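PDB 3K85: D-glycero-D-manno-heptose 1-phosphate kinase from Bacteroides thetaiotaomicron, which probably transfers a phosphate from ATP to a sugar substrate, named as D-glycero-D-manno-heptose 1-phosphate, as a GHMP-family kinase. Local coordinates for residues S198-T204 with G301-V307; I88-L94 with L131-L135; C43-E47 with A126-W130. All blocks are in the same frame, centred on the assembly; numbering follows the deposited sequence.

Interaction 1 (S198-T204 with G301-V307); sequences SMVLYFT and GFIMFVV
Phe203 and Phe302 meet in a T-shaped pair: the CD1 edge of Phe302 points at the face of Phe203, with centroids 4.8 Å apart and planes at 78°. Phe302 gets there because its CG stands anti to the backbone N (chi1 -176°), which lays the ring alongside Phe203 and brings its CE1 to CD1 of Leu201. Next to this cluster the strands run antiparallel, hydrogen-bonded pairs (Val200-Phe305, Tyr202-Ile303) alternating with non-hydrogen-bonded ones (Met199-Val306, Leu201-Met304). The amide of Phe305 reaches Val200 O at 2.9 Å, almost straight (177°) and in the carbonyl plane. A further bond, Val307 N to Ser198 O (2.7 Å), lies next along the pair. Packing is dense on both faces. On one, the selenomethionines Met199 and Met304 meet CE to SE at 3.8 Å, with Leu201 and Val306 beside them, against Leu12 and helix 251-264. On the other, Val200 CB lies 4.1 Å from Phe305 CB and Tyr202 CD2 3.8 Å from Ile303 CD1, with helix 309-320 covering Val200 and Phe305. The end at Thr204 and Gly301 is looser and exposed: OG1 of Thr204 lies 3.4 Å from Gly301 CA. Strand 303-306 runs between 199-202 and 291-294, and Met327 and Phe325 bond to the outer edge of 198-204, in the helix-flanked sheet of the C-terminal GHMP domain. The chemistry is thus a backbone hydrogen-bond network enclosed by hydrocarbon, selenium and aromatic groups, implying that the peptide polarity is satisfied inside an apolar core.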
loop_
_atom_site.group_PDB
_atom_site.type_symbol
_atom_site.label_atom_id
_atom_site.label_comp_id
_atom_site.label_asym_id
_atom_site.label_seq_id
_atom_site.Cartn_x
_atom_site.Cartn_y
_atom_site.Cartn_z
ATOM N N SER A 198 16.196 -2.803 -13.841
ATOM C CA SER A 198 16.279 -1.576 -14.621
ATOM C C SER A 198 17.074 -0.494 -13.887
ATOM O O SER A 198 17.139 0.643 -14.347
ATOM C CB SER A 198 14.876 -1.028 -14.905
ATOM O OG SER A 198 14.108 -1.906 -15.701
HETATM N N MSE A 199 17.682 -0.828 -12.755
HETATM C CA MSE A 199 18.425 0.192 -12.015
HETATM C C MSE A 199 19.848 -0.115 -11.597
HETATM O O MSE A 199 20.197 -1.242 -11.246
HETATM C CB MSE A 199 17.646 0.614 -10.773
HETATM C CG MSE A 199 16.491 1.536 -11.059
HETATM SE SE MSE A 199 15.408 1.829 -9.486
HETATM C CE MSE A 199 16.813 2.313 -8.231
ATOM N N VAL A 200 20.665 0.930 -11.619
ATOM C CA VAL A 200 22.058 0.826 -11.233
ATOM C C VAL A 200 22.369 1.890 -10.171
ATOM O O VAL A 200 22.065 3.071 -10.352
ATOM C CB VAL A 200 22.983 1.035 -12.454
ATOM C CG1 VAL A 200 24.419 0.671 -12.092
ATOM C CG2 VAL A 200 22.499 0.195 -13.618
ATOM N N LEU A 201 22.948 1.450 -9.060
ATOM C CA LEU A 201 23.335 2.331 -7.963
ATOM C C LEU A 201 24.838 2.540 -8.057
ATOM O O LEU A 201 25.608 1.596 -7.878
ATOM C CB LEU A 201 23.004 1.684 -6.624
ATOM C CG LEU A 201 21.733 2.125 -5.907
ATOM C CD1 LEU A 201 22.125 2.767 -4.585
ATOM C CD2 LEU A 201 20.937 3.094 -6.772
ATOM N N TYR A 202 25.264 3.770 -8.321
ATOM C CA TYR A 202 26.691 4.045 -8.451
ATOM C C TYR A 202 27.218 5.212 -7.613
ATOM O O TYR A 202 26.766 6.350 -7.747
ATOM C CB TYR A 202 27.030 4.283 -9.927
ATOM C CG TYR A 202 28.483 4.603 -10.175
ATOM C CD1 TYR A 202 29.486 3.699 -9.824
ATOM C CD2 TYR A 202 28.859 5.820 -10.748
ATOM C CE1 TYR A 202 30.834 3.998 -10.035
ATOM C CE2 TYR A 202 30.205 6.133 -10.965
ATOM C CZ TYR A 202 31.186 5.218 -10.604
ATOM O OH TYR A 202 32.513 5.529 -10.799
ATOM N N PHE A 203 28.185 4.913 -6.751
ATOM C CA PHE A 203 28.800 5.927 -5.904
ATOM C C PHE A 203 30.104 6.369 -6.563
ATOM O O PHE A 203 30.616 5.685 -7.449
ATOM C CB PHE A 203 29.107 5.364 -4.518
ATOM C CG PHE A 203 27.892 4.937 -3.746
ATOM C CD1 PHE A 203 27.159 3.819 -4.130
ATOM C CD2 PHE A 203 27.507 5.629 -2.602
ATOM C CE1 PHE A 203 26.063 3.390 -3.383
ATOM C CE2 PHE A 203 26.412 5.209 -1.848
ATOM C CZ PHE A 203 25.691 4.087 -2.241
ATOM N N THR A 204 30.648 7.502 -6.131
ATOM C CA THR A 204 31.895 7.995 -6.707
ATOM C C THR A 204 33.071 7.787 -5.758
ATOM O O THR A 204 32.970 7.042 -4.780
ATOM C CB THR A 204 31.802 9.489 -7.048
ATOM O OG1 THR A 204 30.583 9.748 -7.754
ATOM C CG2 THR A 204 32.972 9.894 -7.925
ATOM N N GLY A 301 28.642 12.006 -4.558
ATOM C CA GLY A 301 29.094 10.644 -4.775
ATOM C C GLY A 301 27.964 9.636 -4.670
ATOM O O GLY A 301 27.945 8.801 -3.761
ATOM N N PHE A 302 27.017 9.713 -5.601
ATOM C CA PHE A 302 25.878 8.803 -5.609
ATOM C C PHE A 302 24.926 9.106 -6.761
ATOM O O PHE A 302 24.170 10.077 -6.709
ATOM C CB PHE A 302 25.112 8.919 -4.294
ATOM C CG PHE A 302 23.972 7.958 -4.178
ATOM C CD1 PHE A 302 24.176 6.679 -3.686
ATOM C CD2 PHE A 302 22.693 8.329 -4.568
ATOM C CE1 PHE A 302 23.119 5.781 -3.582
ATOM C CE2 PHE A 302 21.631 7.442 -4.471
ATOM C CZ PHE A 302 21.843 6.165 -3.976
ATOM N N ILE A 303 24.960 8.274 -7.799
ATOM C CA ILE A 303 24.077 8.469 -8.941
ATOM C C ILE A 303 23.162 7.264 -9.120
ATOM O O ILE A 303 23.602 6.113 -9.044
ATOM C CB ILE A 303 24.850 8.664 -10.268
ATOM C CG1 ILE A 303 25.997 9.655 -10.090
ATOM C CG2 ILE A 303 23.906 9.181 -11.337
ATOM C CD1 ILE A 303 27.229 9.043 -9.477
HETATM N N MSE A 304 21.883 7.536 -9.354
HETATM C CA MSE A 304 20.904 6.484 -9.567
HETATM C C MSE A 304 20.598 6.474 -11.056
HETATM O O MSE A 304 20.113 7.463 -11.603
HETATM C CB MSE A 304 19.638 6.773 -8.763
HETATM C CG MSE A 304 18.575 5.694 -8.850
HETATM SE SE MSE A 304 17.041 6.117 -7.741
HETATM C CE MSE A 304 16.020 7.140 -9.030
ATOM N N PHE A 305 20.899 5.363 -11.713
ATOM C CA PHE A 305 20.659 5.237 -13.145
ATOM C C PHE A 305 19.530 4.263 -13.467
ATOM O O PHE A 305 19.417 3.203 -12.857
ATOM C CB PHE A 305 21.931 4.764 -13.850
ATOM C CG PHE A 305 22.985 5.818 -13.989
ATOM C CD1 PHE A 305 22.782 6.915 -14.822
ATOM C CD2 PHE A 305 24.199 5.701 -13.319
ATOM C CE1 PHE A 305 23.780 7.882 -14.989
ATOM C CE2 PHE A 305 25.203 6.660 -13.478
ATOM C CZ PHE A 305 24.991 7.752 -14.316
ATOM N N VAL A 306 18.700 4.631 -14.435
ATOM C CA VAL A 306 17.597 3.787 -14.871
ATOM C C VAL A 306 17.910 3.317 -16.292
ATOM O O VAL A 306 17.967 4.122 -17.217
ATOM C CB VAL A 306 16.257 4.564 -14.862
ATOM C CG1 VAL A 306 15.173 3.766 -15.581
ATOM C CG2 VAL A 306 15.837 4.846 -13.424
ATOM N N VAL A 307 18.109 2.013 -16.462
ATOM C CA VAL A 307 18.441 1.462 -17.771
ATOM C C VAL A 307 17.595 0.252 -18.184
ATOM O O VAL A 307 17.005 -0.435 -17.344
ATOM C CB VAL A 307 19.939 1.066 -17.813
ATOM C CG1 VAL A 307 20.216 -0.022 -16.789
ATOM C CG2 VAL A 307 20.330 0.615 -19.206
#

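Interaction 2 (I88-L94 with L131-L135); sequences IIRDYRL and LSLPL
A leucine methyl sits almost exactly over the middle of a tyrosine ring: CD2 of Leu133 lies 3.9 Å from the centroid of Tyr92, 7° off the ring normal, a CH-pi contact between two pieces of chain that share no hydrogen bond. Tyr92 points its ring across to the loop 131-135, with CG anti to its own carbonyl carbon (chi1 -64°). Pro134 CD comes obliquely to the same ring, 4.0 Å from Tyr92 CE1, and the hydroxyl ends against the isobutyl group of Leu135, with Tyr92 OH 3.3 Å from Leu135 CG. Beside the ring the contact is aliphatic. The two methyls of Leu133 are shared out, CD2 going to the tyrosine and CD1 to Ile88 CD1 at 3.8 Å, while Leu131 CD1 touches both Ile88 CG2 (3.8 Å) and Leu94 CD1 (4.0 Å). Both backbones are turning here. Helix 79-91 ends in a Schellman motif with Arg93 at positive phi, helix 115-131 ends in another at Ser132, and Pro134 centres an inverse gamma turn. Ile128 of helix 115-131 packs against Leu133 and Leu135, and Leu135 also touches helix 137-151. The contact thus joins two helix C-termini near the protein surface within the N-terminal GHMP region. Its chemistry is dispersion and CH-pi attraction alone, which implies that the shape fit of methyls to ring and to one another, rather than any polar bond, probably governs how the two ends lie together.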
loop_
_atom_site.group_PDB
_atom_site.type_symbol
_atom_site.label_atom_id
_atom_site.label_comp_id
_atom_site.label_asym_id
_atom_site.label_seq_id
_atom_site.Cartn_x
_atom_site.Cartn_y
_atom_site.Cartn_z
ATOM N N ILE A 88 15.583 8.568 25.676
ATOM C CA ILE A 88 14.792 7.480 26.259
ATOM C C ILE A 88 14.828 7.535 27.782
ATOM O O ILE A 88 13.829 7.234 28.451
ATOM C CB ILE A 88 15.287 6.049 25.793
ATOM C CG1 ILE A 88 15.071 5.858 24.286
ATOM C CG2 ILE A 88 14.505 4.960 26.519
ATOM C CD1 ILE A 88 13.629 6.035 23.848
ATOM N N ILE A 89 15.978 7.901 28.342
ATOM C CA ILE A 89 16.076 7.997 29.803
ATOM C C ILE A 89 15.151 9.105 30.296
ATOM O O ILE A 89 14.475 8.941 31.311
ATOM C CB ILE A 89 17.523 8.306 30.283
ATOM C CG1 ILE A 89 18.452 7.136 29.942
ATOM C CG2 ILE A 89 17.530 8.543 31.799
ATOM C CD1 ILE A 89 18.120 5.850 30.679
ATOM N N ARG A 90 15.116 10.221 29.565
ATOM C CA ARG A 90 14.268 11.350 29.924
ATOM C C ARG A 90 12.782 11.073 29.731
ATOM O O ARG A 90 12.003 11.122 30.684
ATOM C CB ARG A 90 14.632 12.588 29.101
ATOM C CG ARG A 90 15.985 13.165 29.414
ATOM C CD ARG A 90 15.981 14.641 29.117
ATOM N NE ARG A 90 15.748 14.918 27.709
ATOM C CZ ARG A 90 16.653 14.730 26.754
ATOM N NH1 ARG A 90 17.860 14.264 27.065
ATOM N NH2 ARG A 90 16.355 15.021 25.493
ATOM N N ASP A 91 12.398 10.791 28.490
ATOM C CA ASP A 91 11.007 10.524 28.161
ATOM C C ASP A 91 10.323 9.493 29.033
ATOM O O ASP A 91 9.131 9.597 29.303
ATOM C CB ASP A 91 10.884 10.114 26.697
ATOM C CG ASP A 91 10.921 11.303 25.769
ATOM O OD1 ASP A 91 11.049 12.440 26.277
ATOM O OD2 ASP A 91 10.820 11.106 24.541
ATOM N N TYR A 92 11.066 8.498 29.487
ATOM C CA TYR A 92 10.463 7.476 30.317
ATOM C C TYR A 92 10.887 7.553 31.787
ATOM O O TYR A 92 10.521 6.687 32.594
ATOM C CB TYR A 92 10.747 6.100 29.691
ATOM C CG TYR A 92 10.087 5.991 28.337
ATOM C CD1 TYR A 92 8.718 5.724 28.236
ATOM C CD2 TYR A 92 10.784 6.303 27.168
ATOM C CE1 TYR A 92 8.057 5.780 27.015
ATOM C CE2 TYR A 92 10.134 6.364 25.939
ATOM C CZ TYR A 92 8.767 6.105 25.872
ATOM O OH TYR A 92 8.091 6.209 24.680
ATOM N N ARG A 93 11.635 8.607 32.127
ATOM C CA ARG A 93 12.100 8.842 33.497
ATOM C C ARG A 93 12.684 7.573 34.098
ATOM O O ARG A 93 12.296 7.157 35.187
ATOM C CB ARG A 93 10.931 9.303 34.367
ATOM C CG ARG A 93 10.116 10.461 33.812
ATOM C CD ARG A 93 8.877 10.681 34.687
ATOM N NE ARG A 93 9.193 10.486 36.108
ATOM C CZ ARG A 93 8.346 10.683 37.118
ATOM N NH1 ARG A 93 7.104 11.089 36.882
ATOM N NH2 ARG A 93 8.741 10.460 38.370
ATOM N N LEU A 94 13.632 6.966 33.399
ATOM C CA LEU A 94 14.229 5.716 33.860
ATOM C C LEU A 94 15.523 5.877 34.650
ATOM O O LEU A 94 16.243 6.864 34.484
ATOM C CB LEU A 94 14.487 4.812 32.652
ATOM C CG LEU A 94 13.306 4.685 31.684
ATOM C CD1 LEU A 94 13.748 3.955 30.423
ATOM C CD2 LEU A 94 12.160 3.950 32.381
ATOM N N LEU A 131 13.383 -2.260 26.186
ATOM C CA LEU A 131 12.537 -1.808 27.292
ATOM C C LEU A 131 11.014 -1.848 27.078
ATOM O O LEU A 131 10.277 -1.136 27.762
ATOM C CB LEU A 131 12.963 -0.388 27.677
ATOM C CG LEU A 131 14.484 -0.159 27.664
ATOM C CD1 LEU A 131 14.789 1.323 27.653
ATOM C CD2 LEU A 131 15.121 -0.837 28.850
ATOM N N SER A 132 10.545 -2.685 26.153
ATOM C CA SER A 132 9.112 -2.797 25.863
ATOM C C SER A 132 8.417 -1.435 25.859
ATOM O O SER A 132 7.370 -1.261 26.484
ATOM C CB SER A 132 8.426 -3.701 26.887
ATOM O OG SER A 132 8.971 -5.009 26.863
ATOM N N LEU A 133 9.007 -0.478 25.150
ATOM C CA LEU A 133 8.463 0.873 25.065
ATOM C C LEU A 133 7.233 0.954 24.165
ATOM O O LEU A 133 7.166 0.304 23.127
ATOM C CB LEU A 133 9.535 1.832 24.540
ATOM C CG LEU A 133 10.861 1.847 25.306
ATOM C CD1 LEU A 133 11.854 2.707 24.567
ATOM C CD2 LEU A 133 10.640 2.369 26.714
ATOM N N PRO A 134 6.244 1.770 24.552
ATOM C CA PRO A 134 5.021 1.922 23.757
ATOM C C PRO A 134 5.187 2.863 22.556
ATOM O O PRO A 134 4.481 3.866 22.452
ATOM C CB PRO A 134 4.026 2.454 24.777
ATOM C CG PRO A 134 4.892 3.341 25.625
ATOM C CD PRO A 134 6.132 2.496 25.833
ATOM N N LEU A 135 6.105 2.534 21.646
ATOM C CA LEU A 135 6.352 3.369 20.465
ATOM C C LEU A 135 6.168 2.617 19.150
ATOM O O LEU A 135 6.902 1.675 18.863
ATOM C CB LEU A 135 7.773 3.943 20.507
ATOM C CG LEU A 135 8.072 5.000 21.574
ATOM C CD1 LEU A 135 9.559 5.329 21.598
ATOM C CD2 LEU A 135 7.252 6.248 21.280
#

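Interaction 3 (C43-E47 with A126-W130)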
loop_
_atom_site.group_PDB
_atom_site.type_symbol
_atom_site.label_atom_id
_atom_site.label_comp_id
_atom_site.label_asym_id
_atom_site.label_seq_id
_atom_site.Cartn_x
_atom_site.Cartn_y
_atom_site.Cartn_z
ATOM N N CYS A 43 22.211 -3.108 15.200
ATOM C CA CYS A 43 22.511 -2.724 16.555
ATOM C C CYS A 43 22.127 -3.864 17.468
ATOM O O CYS A 43 21.099 -4.507 17.268
ATOM C CB CYS A 43 21.726 -1.460 16.936
ATOM S SG CYS A 43 21.732 -1.080 18.717
ATOM N N THR A 44 22.977 -4.165 18.438
ATOM C CA THR A 44 22.623 -5.189 19.397
ATOM C C THR A 44 22.894 -4.594 20.758
ATOM O O THR A 44 23.884 -3.886 20.954
ATOM C CB THR A 44 23.402 -6.509 19.203
ATOM O OG1 THR A 44 23.832 -6.991 20.482
ATOM C CG2 THR A 44 24.579 -6.317 18.277
ATOM N N ILE A 45 21.969 -4.832 21.676
ATOM C CA ILE A 45 22.082 -4.318 23.025
ATOM C C ILE A 45 21.911 -5.466 24.010
ATOM O O ILE A 45 20.950 -6.228 23.943
ATOM C CB ILE A 45 21.010 -3.222 23.296
ATOM C CG1 ILE A 45 21.269 -2.013 22.401
ATOM C CG2 ILE A 45 21.046 -2.791 24.761
ATOM C CD1 ILE A 45 20.277 -0.878 22.593
ATOM N N GLU A 46 22.870 -5.599 24.910
ATOM C CA GLU A 46 22.812 -6.645 25.911
ATOM C C GLU A 46 22.980 -6.015 27.282
ATOM O O GLU A 46 23.956 -5.304 27.534
ATOM C CB GLU A 46 23.897 -7.700 25.644
ATOM C CG GLU A 46 25.253 -7.139 25.251
ATOM C CD GLU A 46 26.224 -8.222 24.784
ATOM O OE1 GLU A 46 26.501 -9.159 25.574
ATOM O OE2 GLU A 46 26.710 -8.131 23.630
ATOM N N GLU A 47 22.013 -6.256 28.157
ATOM C CA GLU A 47 22.073 -5.694 29.495
ATOM C C GLU A 47 23.170 -6.347 30.324
ATOM O O GLU A 47 23.500 -7.520 30.135
ATOM C CB GLU A 47 20.737 -5.849 30.223
ATOM C CG GLU A 47 20.754 -5.175 31.588
ATOM C CD GLU A 47 19.664 -5.665 32.517
ATOM O OE1 GLU A 47 18.483 -5.324 32.288
ATOM O OE2 GLU A 47 19.998 -6.398 33.480
ATOM N N ALA A 126 16.136 -0.948 18.968
ATOM C CA ALA A 126 16.774 -1.834 19.935
ATOM C C ALA A 126 16.270 -1.466 21.324
ATOM O O ALA A 126 15.891 -2.344 22.091
ATOM C CB ALA A 126 18.287 -1.708 19.870
ATOM N N PHE A 127 16.250 -0.170 21.640
ATOM C CA PHE A 127 15.761 0.271 22.949
ATOM C C PHE A 127 14.291 -0.103 23.153
ATOM O O PHE A 127 13.919 -0.604 24.223
ATOM C CB PHE A 127 15.957 1.788 23.133
ATOM C CG PHE A 127 17.344 2.166 23.601
ATOM C CD1 PHE A 127 17.731 1.951 24.923
ATOM C CD2 PHE A 127 18.276 2.704 22.715
ATOM C CE1 PHE A 127 19.027 2.269 25.351
ATOM C CE2 PHE A 127 19.565 3.019 23.131
ATOM C CZ PHE A 127 19.939 2.801 24.454
ATOM N N ILE A 128 13.462 0.119 22.133
ATOM C CA ILE A 128 12.041 -0.221 22.238
ATOM C C ILE A 128 11.878 -1.712 22.546
ATOM O O ILE A 128 11.137 -2.095 23.457
ATOM C CB ILE A 128 11.294 0.105 20.926
ATOM C CG1 ILE A 128 11.368 1.609 20.653
ATOM C CG2 ILE A 128 9.854 -0.399 21.009
ATOM C CD1 ILE A 128 10.863 2.028 19.281
ATOM N N GLU A 129 12.573 -2.551 21.782
ATOM C CA GLU A 129 12.536 -4.001 21.984
ATOM C C GLU A 129 13.047 -4.316 23.395
ATOM O O GLU A 129 12.445 -5.081 24.152
ATOM C CB GLU A 129 13.443 -4.673 20.947
ATOM C CG GLU A 129 13.388 -6.182 20.931
ATOM C CD GLU A 129 12.000 -6.705 20.638
ATOM O OE1 GLU A 129 11.340 -6.163 19.722
ATOM O OE2 GLU A 129 11.576 -7.666 21.321
ATOM N N TRP A 130 14.177 -3.708 23.722
ATOM C CA TRP A 130 14.850 -3.839 25.013
ATOM C C TRP A 130 13.912 -3.479 26.188
ATOM O O TRP A 130 13.641 -4.307 27.060
ATOM C CB TRP A 130 16.092 -2.922 24.954
ATOM C CG TRP A 130 16.919 -2.636 26.197
ATOM C CD1 TRP A 130 17.760 -1.555 26.382
ATOM C CD2 TRP A 130 17.032 -3.429 27.378
ATOM N NE1 TRP A 130 18.381 -1.635 27.600
ATOM C CE2 TRP A 130 17.954 -2.773 28.234
ATOM C CE3 TRP A 130 16.449 -4.627 27.803
ATOM C CZ2 TRP A 130 18.299 -3.283 29.489
ATOM C CZ3 TRP A 130 16.794 -5.134 29.053
ATOM C CH2 TRP A 130 17.710 -4.460 29.879
#
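The CH-pi contacts centre on Ile45, whose two branches reach different rings. CD1 stands over the middle of the Phe127 ring, 4.0 Å from its centroid and 10° off the normal. CG2, anti to the backbone N, turns instead to the face of the Trp130 five-membered ring, 4.2 Å from its centroid. The other apolar contacts gather at Ala126 CB: Ile45 CD1 presses on it at 3.5 Å, tighter than usual for two carbons, and Cys43 SG rests 3.7 Å from that same methyl. At the outer end Glu47, poorly ordered, lies by the six-membered side of the indole, but its carboxylate position is doubtful. Replacing Trp130 by an alanine would probably open a gap beside CG2 of Ile45 and cost that methyl its CH-pi face. Around Ile45, Phe99 and Ile101 of strand 99-105 and Val4 of strand 4-15 carry on the core, and Phe127 also meets Val84 and Tyr85 of helix 79-91. The axes of segments 43-47 and 126-130 approach to 8.9 Å at 35°, a helix layered on the face of a mixed beta-sheet, as in the ribosomal protein S5-like N-terminal domain of GHMP kinases.

Interactions 2 and 3 are neighbours, with centres 12 Å apart, and both use helix 115-131: residues 126-130 pack against strand 39-47, and the chain then turns into 131-135 to meet the end of helix 79-91. They touch through a probable hydrogen bond from Leu133 N to Ile128 O (3.2 Å) and through Leu135 CB packing on Ile128 CD1. Interaction 1 lies on the opposite side of the chain's centre, its centre 34 Å from that of interaction 3 and 40 Å from that of interaction 2. Segment 301-307 belongs to the C-terminal GHMP region, whereas 88-94, 126-130 and 131-135 belong to the N-terminal one. In GHMP kinases the nucleotide site generally lies between the two domains; no ligand takes part in these contacts.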